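Local atomic coordinates of UDP-L-Rhamnose Synthase (Acanthamoeba polyphaga mimivirus, PDB entry 7JID), a protein that probably makes the nucleotide sugar UDP-L-rhamnose as an NADP-binding synthase of the RmlD family. Residues T105-G110 and P200-M205; R148-H151 and D156-N159; D196-V201 and P272-I277; N225-L230 and T279-V284. All blocks are in the same frame, centred on the assembly; numbering follows the deposited sequence.

Contact 1 (T105-G110 and P200-M205); sequences TYLGTG and PVMIDM. With NAP (NADP nicotinamide-adenine-dinucleotide phosphate), chain D.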
# COMPACT_ATOMS: atom_id res chain seq x y z
N THR A 105 6.75 -11.91 -14.16
CA THR A 105 7.83 -12.00 -13.15
C THR A 105 7.91 -10.65 -12.45
O THR A 105 8.23 -9.67 -13.10
CB THR A 105 9.17 -12.41 -13.76
OG1 THR A 105 9.00 -13.62 -14.52
CG2 THR A 105 10.21 -12.62 -12.68
N TYR A 106 7.70 -10.67 -11.14
CA TYR A 106 7.89 -9.51 -10.24
C TYR A 106 9.18 -9.72 -9.44
O TYR A 106 9.25 -10.63 -8.65
CB TYR A 106 6.66 -9.31 -9.35
CG TYR A 106 6.93 -8.42 -8.17
CD1 TYR A 106 7.20 -7.07 -8.36
CD2 TYR A 106 6.87 -8.93 -6.90
CE1 TYR A 106 7.48 -6.26 -7.27
CE2 TYR A 106 7.15 -8.13 -5.80
CZ TYR A 106 7.40 -6.79 -6.00
OH TYR A 106 7.72 -5.95 -4.96
N LEU A 107 10.16 -8.86 -9.64
CA LEU A 107 11.40 -8.90 -8.81
C LEU A 107 11.15 -8.12 -7.54
O LEU A 107 11.02 -6.87 -7.61
CB LEU A 107 12.59 -8.35 -9.58
CG LEU A 107 13.95 -8.72 -8.94
CD1 LEU A 107 14.10 -10.21 -8.73
CD2 LEU A 107 15.09 -8.21 -9.82
N GLY A 108 10.88 -8.84 -6.44
CA GLY A 108 10.61 -8.25 -5.12
C GLY A 108 11.86 -8.28 -4.25
O GLY A 108 12.98 -8.12 -4.72
N THR A 109 11.62 -8.44 -2.97
CA THR A 109 12.68 -8.34 -1.96
C THR A 109 12.44 -9.31 -0.82
O THR A 109 11.28 -9.51 -0.41
CB THR A 109 12.82 -6.89 -1.49
OG1 THR A 109 13.92 -6.85 -0.57
CG2 THR A 109 11.56 -6.37 -0.83
N GLY A 110 13.56 -9.82 -0.28
CA GLY A 110 13.51 -10.56 0.99
C GLY A 110 13.87 -9.66 2.17
O GLY A 110 13.91 -10.22 3.27
N PRO A 200 20.23 -15.86 -14.85
CA PRO A 200 19.86 -16.96 -15.74
C PRO A 200 18.78 -17.88 -15.19
O PRO A 200 17.97 -18.37 -15.94
CB PRO A 200 21.19 -17.72 -15.88
CG PRO A 200 22.23 -16.63 -15.74
CD PRO A 200 21.67 -15.77 -14.63
N VAL A 201 18.81 -18.13 -13.88
CA VAL A 201 17.78 -18.96 -13.21
C VAL A 201 16.44 -18.23 -13.32
O VAL A 201 15.43 -18.89 -13.62
CB VAL A 201 18.22 -19.22 -11.77
CG1 VAL A 201 17.13 -19.82 -10.95
CG2 VAL A 201 19.48 -20.07 -11.68
N MET A 202 16.43 -16.92 -13.06
CA MET A 202 15.17 -16.14 -13.06
C MET A 202 14.57 -16.23 -14.48
O MET A 202 13.37 -16.47 -14.59
CB MET A 202 15.41 -14.68 -12.68
CG MET A 202 14.23 -13.82 -13.04
SD MET A 202 14.40 -12.17 -12.43
CE MET A 202 15.73 -11.62 -13.45
N ILE A 203 15.41 -16.04 -15.49
CA ILE A 203 14.97 -16.10 -16.92
C ILE A 203 14.41 -17.50 -17.19
O ILE A 203 13.39 -17.62 -17.89
CB ILE A 203 16.10 -15.72 -17.88
CG1 ILE A 203 16.38 -14.22 -17.80
CG2 ILE A 203 15.74 -16.13 -19.31
CD1 ILE A 203 17.55 -13.73 -18.55
N ASP A 204 15.11 -18.55 -16.72
CA ASP A 204 14.65 -19.95 -16.93
C ASP A 204 13.25 -20.12 -16.33
O ASP A 204 12.37 -20.71 -16.95
CB ASP A 204 15.67 -20.96 -16.39
CG ASP A 204 15.36 -22.38 -16.83
OD1 ASP A 204 15.50 -22.62 -18.08
OD2 ASP A 204 14.90 -23.20 -15.98
N MET A 205 13.06 -19.72 -15.08
CA MET A 205 11.76 -19.78 -14.38
C MET A 205 10.65 -19.05 -15.17
O MET A 205 9.57 -19.63 -15.31
CB MET A 205 11.91 -19.19 -12.97
CG MET A 205 12.67 -20.10 -12.08
SD MET A 205 12.99 -19.28 -10.48
CE MET A 205 11.59 -19.95 -9.59
PA NAP D . 16.99 1.00 -10.41
O1A NAP D . 18.30 1.03 -11.16
O2A NAP D . 16.55 2.23 -9.68
O5B NAP D . 15.94 0.58 -11.53
C5B NAP D . 14.54 0.76 -11.31
C4B NAP D . 13.76 1.09 -12.57
O4B NAP D . 12.36 1.09 -12.33
C3B NAP D . 14.17 2.48 -13.06
O3B NAP D . 14.47 2.27 -14.46
C2B NAP D . 12.90 3.29 -12.84
O2B NAP D . 12.73 4.16 -13.92
C1B NAP D . 11.78 2.25 -12.90
N9A NAP D . 10.51 2.56 -12.27
C8A NAP D . 10.30 2.88 -11.00
N7A NAP D . 9.00 3.06 -10.77
C5A NAP D . 8.36 2.86 -11.93
C6A NAP D . 7.01 2.94 -12.34
N6A NAP D . 6.10 3.26 -11.45
N1A NAP D . 6.75 2.69 -13.67
C2A NAP D . 7.74 2.36 -14.51
N3A NAP D . 9.05 2.28 -14.21
C4A NAP D . 9.37 2.51 -12.91
O3 NAP D . 16.84 -0.18 -9.33
PN NAP D . 17.29 -1.73 -9.49
O1N NAP D . 18.25 -1.86 -8.31
O2N NAP D . 17.55 -2.19 -10.86
O5D NAP D . 15.99 -2.44 -8.94
C5D NAP D . 14.87 -2.98 -9.63
C4D NAP D . 13.71 -3.12 -8.60
O4D NAP D . 13.35 -4.46 -8.54
C3D NAP D . 14.22 -2.74 -7.22
O3D NAP D . 13.13 -2.61 -6.23
C2D NAP D . 15.17 -3.96 -7.15
O2D NAP D . 15.71 -4.34 -5.88
C1D NAP D . 14.32 -5.08 -7.69
P2B NAP D . 12.63 5.73 -13.71
O1X NAP D . 13.98 6.27 -13.48
O2X NAP D . 12.14 6.06 -15.13
O3X NAP D . 11.65 6.14 -12.60
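In the wall of the NADP pocket, Leu107 of strand 103-109 meets Met202 of helix 195-207, and the leucine also lies against the cofactor itself. Leu107 CD1 comes within 4.2 Å of Met202 SD, the two side chains crossing at roughly a right angle. The other methyl of the leucine, CD2, sits 3.9 Å from NAP C1D, a carbon of the nicotinamide-side ribose, so the fork divides its branches between sulfur and sugar. With CG anti to the backbone nitrogen (chi1 -164°) and chi2 at 54°, CD1 faces the sulfur and CD2 the sugar. Further back along the strand, Thr105 CG2 lies 4.2 Å from Met202 CG, placing the methionine across two residues of the same strand face. Strand 103-109 is a central strand of the parallel Rossmann sheet, and helix 195-207 packs on one side of it beside helix 14-25, whose Val19 also touches Met202. Tyr106 points away from helix 195-207, and its hydroxyl is hydrogen-bonded to Lys143 NZ on helix 138-150. Leu107 O and the ribose oxygen NAP O4D touch at 3.5 Å without a hydrogen bond, whereas Thr109 OG1 is hydrogen-bonded to the bound nucleotide sugar.

Contact 2 (R148-H151 and D156-N159); sequences RLMH and DVLN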
# COMPACT_ATOMS: atom_id res chain seq x y z
N ARG A 148 3.01 -9.75 0.39
CA ARG A 148 1.78 -10.45 0.82
C ARG A 148 0.77 -10.37 -0.33
O ARG A 148 0.11 -11.39 -0.62
CB ARG A 148 1.26 -9.79 2.08
CG ARG A 148 2.22 -9.95 3.25
CD ARG A 148 1.69 -9.34 4.51
NE ARG A 148 0.63 -10.17 5.06
CZ ARG A 148 0.01 -9.88 6.18
NH1 ARG A 148 0.33 -8.80 6.86
NH2 ARG A 148 -0.94 -10.68 6.64
N LEU A 149 0.60 -9.19 -0.93
CA LEU A 149 -0.44 -9.02 -1.97
C LEU A 149 -0.14 -9.92 -3.15
O LEU A 149 -1.08 -10.48 -3.78
CB LEU A 149 -0.54 -7.55 -2.38
CG LEU A 149 -1.20 -6.66 -1.33
CD1 LEU A 149 -0.89 -5.19 -1.59
CD2 LEU A 149 -2.69 -6.90 -1.31
N MET A 150 1.14 -10.19 -3.40
CA MET A 150 1.51 -11.06 -4.56
C MET A 150 1.06 -12.50 -4.33
O MET A 150 0.86 -13.21 -5.34
CB MET A 150 3.00 -11.00 -4.87
CG MET A 150 3.43 -9.68 -5.45
SD MET A 150 2.66 -9.33 -7.08
CE MET A 150 3.30 -7.67 -7.36
N HIS A 151 0.84 -12.90 -3.09
CA HIS A 151 0.40 -14.28 -2.76
C HIS A 151 -1.03 -14.47 -3.26
O HIS A 151 -1.44 -15.63 -3.43
CB HIS A 151 0.57 -14.56 -1.27
CG HIS A 151 1.98 -14.85 -0.87
ND1 HIS A 151 2.98 -13.85 -0.77
CD2 HIS A 151 2.58 -16.01 -0.48
CE1 HIS A 151 4.12 -14.42 -0.39
NE2 HIS A 151 3.86 -15.72 -0.12
N ASP A 156 -0.34 -16.92 -11.21
CA ASP A 156 -0.23 -15.97 -12.34
C ASP A 156 1.05 -15.18 -12.27
O ASP A 156 1.50 -14.67 -13.32
CB ASP A 156 -1.41 -15.00 -12.28
CG ASP A 156 -2.68 -15.72 -12.68
OD1 ASP A 156 -2.74 -16.08 -13.88
OD2 ASP A 156 -3.51 -16.02 -11.76
N VAL A 157 1.63 -15.04 -11.07
CA VAL A 157 2.82 -14.14 -10.92
C VAL A 157 3.96 -14.90 -10.24
O VAL A 157 3.71 -15.58 -9.23
CB VAL A 157 2.49 -12.89 -10.12
CG1 VAL A 157 3.71 -12.05 -9.81
CG2 VAL A 157 1.42 -12.06 -10.83
N LEU A 158 5.16 -14.72 -10.76
CA LEU A 158 6.39 -15.21 -10.13
C LEU A 158 6.94 -14.07 -9.26
O LEU A 158 7.39 -13.08 -9.85
CB LEU A 158 7.39 -15.64 -11.20
CG LEU A 158 8.71 -16.24 -10.71
CD1 LEU A 158 8.45 -17.48 -9.88
CD2 LEU A 158 9.62 -16.48 -11.89
N ASN A 159 6.94 -14.24 -7.95
CA ASN A 159 7.40 -13.24 -6.96
C ASN A 159 8.77 -13.68 -6.44
O ASN A 159 8.83 -14.55 -5.59
CB ASN A 159 6.31 -13.02 -5.92
CG ASN A 159 6.82 -12.27 -4.72
OD1 ASN A 159 7.53 -11.29 -4.88
ND2 ASN A 159 6.36 -12.69 -3.55
O HOH W 1 3.07 -14.64 -6.66
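Asn159 ND2, 4.0 Å from Met150 CB, is gripped by two oxygens, Asp147 OD1 on helix 138-150 and Thr213 OG1 on strand 212-215. Both bonds hold the amide while its carbon side rests on the methionine: Asn159 CB and Met150 CB are also 4.0 Å apart. CG of the asparagine stands anti to the backbone nitrogen (chi1 167°), which carries the amide across the start of the methionine side chain. Met150 itself folds at chi2 (-64°), and its sulfur swings back along the strand to lie 4.0 Å from Val157 CG1. Between the backbones a single water donates to Met150 O at 2.9 Å and to Val157 O at 2.8 Å. Helix 138-150 belongs to a beta-alpha-beta crossover from strand 103-109 to its parallel neighbour 157-162; the water bridges its last-turn region to the second strand, where no direct hydrogen bond joins the two segments. His151 approaches the same amide obliquely, CE1 being 4.2 Å from Asn159 ND2, while its nitrogens ND1 and NE2 are hydrogen-bonded to Asp147 O and Glu128 O. Outward, Arg148 NH2 forms a salt bridge with Glu40 of the second subunit. Two carbonyl partners for one imidazole are consistent with protons on both nitrogens, and Asp147 OD1, only an acceptor if ionised, favours the NH2 end of the buried amide on this side.

Contact 3 (D196-V201 and P272-I277); sequences DQMIPV and PDVPDI. With EDO (1,2-ethanediol), chain E.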
# COMPACT_ATOMS: atom_id res chain seq x y z
N ASP A 196 24.85 -12.24 -11.28
CA ASP A 196 25.50 -12.94 -12.42
C ASP A 196 25.08 -14.41 -12.44
O ASP A 196 24.86 -14.96 -13.50
CB ASP A 196 27.01 -12.76 -12.39
CG ASP A 196 27.41 -11.31 -12.34
OD1 ASP A 196 27.71 -10.75 -13.42
OD2 ASP A 196 27.45 -10.74 -11.23
N GLN A 197 24.94 -15.03 -11.27
CA GLN A 197 24.59 -16.44 -11.12
C GLN A 197 23.08 -16.66 -11.22
O GLN A 197 22.65 -17.73 -11.73
CB GLN A 197 25.18 -16.96 -9.80
CG GLN A 197 26.69 -17.03 -9.88
CD GLN A 197 27.34 -17.21 -8.53
OE1 GLN A 197 26.68 -17.59 -7.57
NE2 GLN A 197 28.64 -16.93 -8.49
N MET A 198 22.27 -15.73 -10.73
CA MET A 198 20.85 -16.06 -10.50
C MET A 198 19.96 -15.41 -11.57
O MET A 198 18.83 -15.84 -11.69
CB MET A 198 20.46 -15.72 -9.06
CG MET A 198 21.33 -16.48 -8.08
SD MET A 198 20.69 -16.48 -6.37
CE MET A 198 19.27 -17.55 -6.59
N ILE A 199 20.47 -14.45 -12.36
CA ILE A 199 19.63 -13.88 -13.45
C ILE A 199 19.27 -15.01 -14.43
O ILE A 199 18.10 -15.15 -14.76
CB ILE A 199 20.26 -12.64 -14.10
CG1 ILE A 199 20.00 -11.41 -13.23
CG2 ILE A 199 19.70 -12.43 -15.51
CD1 ILE A 199 20.72 -10.18 -13.68
N PRO A 200 20.23 -15.86 -14.85
CA PRO A 200 19.86 -16.96 -15.74
C PRO A 200 18.78 -17.88 -15.19
O PRO A 200 17.97 -18.37 -15.94
CB PRO A 200 21.19 -17.72 -15.88
CG PRO A 200 22.23 -16.63 -15.74
CD PRO A 200 21.67 -15.77 -14.63
N VAL A 201 18.81 -18.13 -13.88
CA VAL A 201 17.78 -18.96 -13.21
C VAL A 201 16.44 -18.23 -13.32
O VAL A 201 15.43 -18.89 -13.62
CB VAL A 201 18.22 -19.22 -11.77
CG1 VAL A 201 17.13 -19.82 -10.95
CG2 VAL A 201 19.48 -20.07 -11.68
N PRO A 272 19.32 -27.08 -8.16
CA PRO A 272 20.29 -27.53 -7.16
C PRO A 272 21.74 -27.06 -7.40
O PRO A 272 22.52 -27.20 -6.49
CB PRO A 272 20.13 -29.07 -7.23
CG PRO A 272 19.74 -29.30 -8.67
CD PRO A 272 18.76 -28.18 -8.97
N ASP A 273 22.10 -26.47 -8.53
CA ASP A 273 23.52 -26.11 -8.81
C ASP A 273 23.78 -24.64 -8.46
O ASP A 273 24.89 -24.18 -8.74
CB ASP A 273 23.92 -26.40 -10.26
CG ASP A 273 23.75 -27.86 -10.66
OD1 ASP A 273 23.63 -28.74 -9.74
OD2 ASP A 273 23.70 -28.11 -11.88
N VAL A 274 22.79 -23.89 -7.94
CA VAL A 274 23.08 -22.50 -7.52
C VAL A 274 24.10 -22.60 -6.40
O VAL A 274 23.81 -23.23 -5.40
CB VAL A 274 21.84 -21.74 -7.00
CG1 VAL A 274 22.21 -20.32 -6.56
CG2 VAL A 274 20.73 -21.71 -8.05
N PRO A 275 25.26 -21.94 -6.53
CA PRO A 275 26.34 -22.05 -5.55
C PRO A 275 25.94 -21.48 -4.18
O PRO A 275 25.23 -20.46 -4.15
CB PRO A 275 27.47 -21.19 -6.13
CG PRO A 275 27.19 -21.19 -7.63
CD PRO A 275 25.68 -21.17 -7.72
N ASP A 276 26.40 -22.10 -3.10
CA ASP A 276 26.28 -21.43 -1.78
C ASP A 276 26.94 -20.06 -1.90
O ASP A 276 27.82 -19.82 -2.77
CB ASP A 276 26.89 -22.26 -0.66
CG ASP A 276 28.40 -22.21 -0.73
OD1 ASP A 276 28.96 -21.23 -0.23
OD2 ASP A 276 29.03 -23.18 -1.29
N ILE A 277 26.45 -19.11 -1.10
CA ILE A 277 26.86 -17.69 -1.21
C ILE A 277 28.39 -17.52 -1.04
O ILE A 277 28.98 -16.64 -1.69
CB ILE A 277 26.06 -16.84 -0.19
CG1 ILE A 277 26.37 -15.36 -0.33
CG2 ILE A 277 26.28 -17.29 1.24
CD1 ILE A 277 26.05 -14.81 -1.70
C1 EDO E . 21.33 -23.14 -11.77
O1 EDO E . 22.62 -22.72 -11.37
C2 EDO E . 21.14 -24.60 -11.97
O2 EDO E . 20.72 -25.37 -10.84
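Helix 195-207, which packs on the Rossmann sheet, passes an irregular loop leading into helix 277-287, the last of the chain, Gln197 and Val274 making the closest approach with their CA atoms 7.2 Å apart. Gln197 reaches across with an extended chain, and its amide oxygen OE1 rests on the ring carbons of Pro275, 3.6 Å from CG. This is a van der Waals contact and not a bond; the polar partner of OE1 is Asn218 ND2, which also bonds to Pro275 O, so Asn218 ties the glutamine and the proline together from outside both segments. The two methyls of Val274 face different helix residues. CG1, anti to the backbone nitrogen, meets Met198; in the conformer described, one of two, the bend at chi3 (70°) brings Met198 CE to 4.0 Å from it, the side chains crossing at about a right angle. Val274 CG2 faces Val201 instead, 4.2 Å from its CG2. Between these residues the helix is kinked: Pro200 N has no hydrogen to give to the preceding turn, and Val201 N also makes no bond to it. Across from it, the loop ends at Asp276, the N-cap of helix 277-287, whose OD2 is hydrogen-bonded to Thr279 OG1. An ethanediol molecule, probably from the crystallisation liquor, sits beside the valines with its C1 carbon 3.6 Å from Val201 CG2. Its other end is held by the loop backbone: Asp273 N donates to O2 of the ethanediol over 2.9 Å, with an N-H...O angle of 154°.

Contact 4 (N225-L230 and T279-V284); sequences NEILSL and TGIREV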
# COMPACT_ATOMS: atom_id res chain seq x y z
N ASN A 225 32.04 -8.70 6.75
CA ASN A 225 33.44 -8.98 7.09
C ASN A 225 33.97 -10.12 6.23
O ASN A 225 35.13 -10.04 5.81
CB ASN A 225 33.60 -9.27 8.57
CG ASN A 225 33.58 -8.03 9.43
OD1 ASN A 225 33.53 -6.90 8.95
ND2 ASN A 225 33.55 -8.28 10.73
N GLU A 226 33.18 -11.17 5.99
CA GLU A 226 33.71 -12.29 5.18
C GLU A 226 34.00 -11.80 3.75
O GLU A 226 35.04 -12.18 3.17
CB GLU A 226 32.75 -13.47 5.09
CG GLU A 226 32.67 -14.31 6.34
CD GLU A 226 31.54 -15.30 6.27
OE1 GLU A 226 30.42 -14.84 6.21
OE2 GLU A 226 31.80 -16.52 6.28
N ILE A 227 33.14 -10.94 3.19
CA ILE A 227 33.30 -10.40 1.82
C ILE A 227 34.54 -9.49 1.77
O ILE A 227 35.39 -9.72 0.89
CB ILE A 227 32.06 -9.62 1.35
CG1 ILE A 227 30.87 -10.56 1.20
CG2 ILE A 227 32.38 -8.89 0.04
CD1 ILE A 227 29.59 -9.81 1.09
N LEU A 228 34.70 -8.60 2.73
CA LEU A 228 35.85 -7.66 2.68
C LEU A 228 37.12 -8.48 2.90
O LEU A 228 38.11 -8.13 2.31
CB LEU A 228 35.68 -6.55 3.72
CG LEU A 228 34.54 -5.60 3.36
CD1 LEU A 228 34.15 -4.75 4.55
CD2 LEU A 228 34.91 -4.74 2.15
N SER A 229 37.08 -9.47 3.78
CA SER A 229 38.23 -10.39 4.01
C SER A 229 38.63 -11.11 2.70
O SER A 229 39.84 -11.25 2.42
CB SER A 229 37.97 -11.34 5.14
OG SER A 229 37.88 -10.66 6.38
N LEU A 230 37.68 -11.58 1.87
CA LEU A 230 38.06 -12.18 0.56
C LEU A 230 38.71 -11.16 -0.35
O LEU A 230 39.68 -11.51 -1.03
CB LEU A 230 36.83 -12.77 -0.10
CG LEU A 230 36.33 -14.07 0.50
CD1 LEU A 230 34.97 -14.41 -0.07
CD2 LEU A 230 37.33 -15.20 0.25
N THR A 279 31.01 -19.77 -1.72
CA THR A 279 31.57 -20.27 -3.01
C THR A 279 31.30 -19.21 -4.08
O THR A 279 32.25 -18.84 -4.79
CB THR A 279 31.00 -21.63 -3.40
OG1 THR A 279 31.25 -22.58 -2.36
CG2 THR A 279 31.60 -22.12 -4.70
N GLY A 280 30.07 -18.69 -4.15
CA GLY A 280 29.71 -17.71 -5.18
C GLY A 280 30.47 -16.42 -5.01
O GLY A 280 30.94 -15.86 -6.01
N ILE A 281 30.62 -15.89 -3.79
CA ILE A 281 31.35 -14.62 -3.53
C ILE A 281 32.83 -14.85 -3.86
O ILE A 281 33.45 -13.93 -4.44
CB ILE A 281 31.20 -14.15 -2.07
CG1 ILE A 281 29.78 -13.72 -1.76
CG2 ILE A 281 32.19 -13.04 -1.75
CD1 ILE A 281 29.34 -12.50 -2.49
N ARG A 282 33.40 -15.97 -3.44
CA ARG A 282 34.82 -16.26 -3.78
C ARG A 282 34.99 -16.12 -5.30
O ARG A 282 35.96 -15.45 -5.74
CB ARG A 282 35.22 -17.68 -3.37
CG ARG A 282 36.65 -18.03 -3.75
CD ARG A 282 37.12 -19.30 -3.09
NE ARG A 282 36.77 -19.34 -1.67
CZ ARG A 282 35.81 -20.08 -1.12
NH1 ARG A 282 35.62 -20.01 0.18
NH2 ARG A 282 35.08 -20.89 -1.85
N GLU A 283 34.07 -16.70 -6.05
CA GLU A 283 34.10 -16.65 -7.54
C GLU A 283 34.03 -15.19 -7.96
O GLU A 283 34.93 -14.75 -8.73
CB GLU A 283 33.04 -17.57 -8.16
CG GLU A 283 32.97 -17.43 -9.68
CD GLU A 283 32.05 -18.39 -10.43
OE1 GLU A 283 31.66 -19.42 -9.85
OE2 GLU A 283 31.72 -18.09 -11.60
N VAL A 284 33.04 -14.43 -7.48
CA VAL A 284 32.83 -13.01 -7.85
C VAL A 284 34.09 -12.20 -7.57
O VAL A 284 34.52 -11.44 -8.46
CB VAL A 284 31.59 -12.42 -7.12
CG1 VAL A 284 31.50 -10.90 -7.14
CG2 VAL A 284 30.34 -13.02 -7.71
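Segments 225-230 and 279-284, parts of helices 224-234 and 277-287, run in broadly the same direction, their axes 10.2 Å apart at closest approach and crossing at -35°. The backbones come nearest at Leu230 and Arg282, whose CA atoms are 6.8 Å apart. Ile227, a turn before Leu230, faces Ile281, the residue just before Arg282, with CA atoms 7.1 Å apart. One methyl does most of the touching: Ile281 CG2 meets both Ile227 and Leu230. Its contact with Leu230 CD1 is tight at 3.5 Å, while Ile227 CG1 lies at 4.1 Å. With chi1 of Ile281 at -68°, CG1 lies beside the backbone nitrogen and CG2 anti to it, which makes CG2 the branch that faces the other helix. The isoleucines cross at about a right angle, and Leu230 comes in more slantwise. Leu230 CD1 also rests over the neighbouring backbone, 4.0 Å from Arg282 N, so the leucine tip touches both side chain and main chain. On the far side of its helix, Ser229 OG donates back to Asn225 O over 2.9 Å, 35° out of the carbonyl plane. Ser229 N bonds to the same oxygen from the opposite face. The buried ends of the interface continue into neighbouring apolar groups: Ile227 touches Phe175 and Ile176 of helix 175-181, and Ile281 touches Ile166. The result is an apolar helix-helix interface, with the side chain of Ile227 about 9 Å from the bound nucleotide sugar, in the C-terminal part of an RmlD-family enzyme, consistent with an extended SDR fold.

Overall arrangement
Contacts 1 and 2 involve neighbouring strands of one Rossmann sheet, with helices 195-207 and 138-150 on its two faces, and join directly, Tyr106 N lying 2.7 Å from Leu158 O in a probable hydrogen bond and Tyr106 CG 3.8 Å from Met150 CE. Contact 1 touches both bound molecules, whereas the Asn159 side chain of contact 2 is about 10 Å from NADP. Helix 195-207 carries the connection onward, since contacts 1 and 3 share Pro200 and Val201 and their centres are 11 Å apart. Contact 3 then meets contact 4 by packing, Gln197 NE2 lying 3.5 Å from Gly280 O. Contacts 2 and 4 lie on opposite sides of the chain's centre, about 32 Å apart between centres.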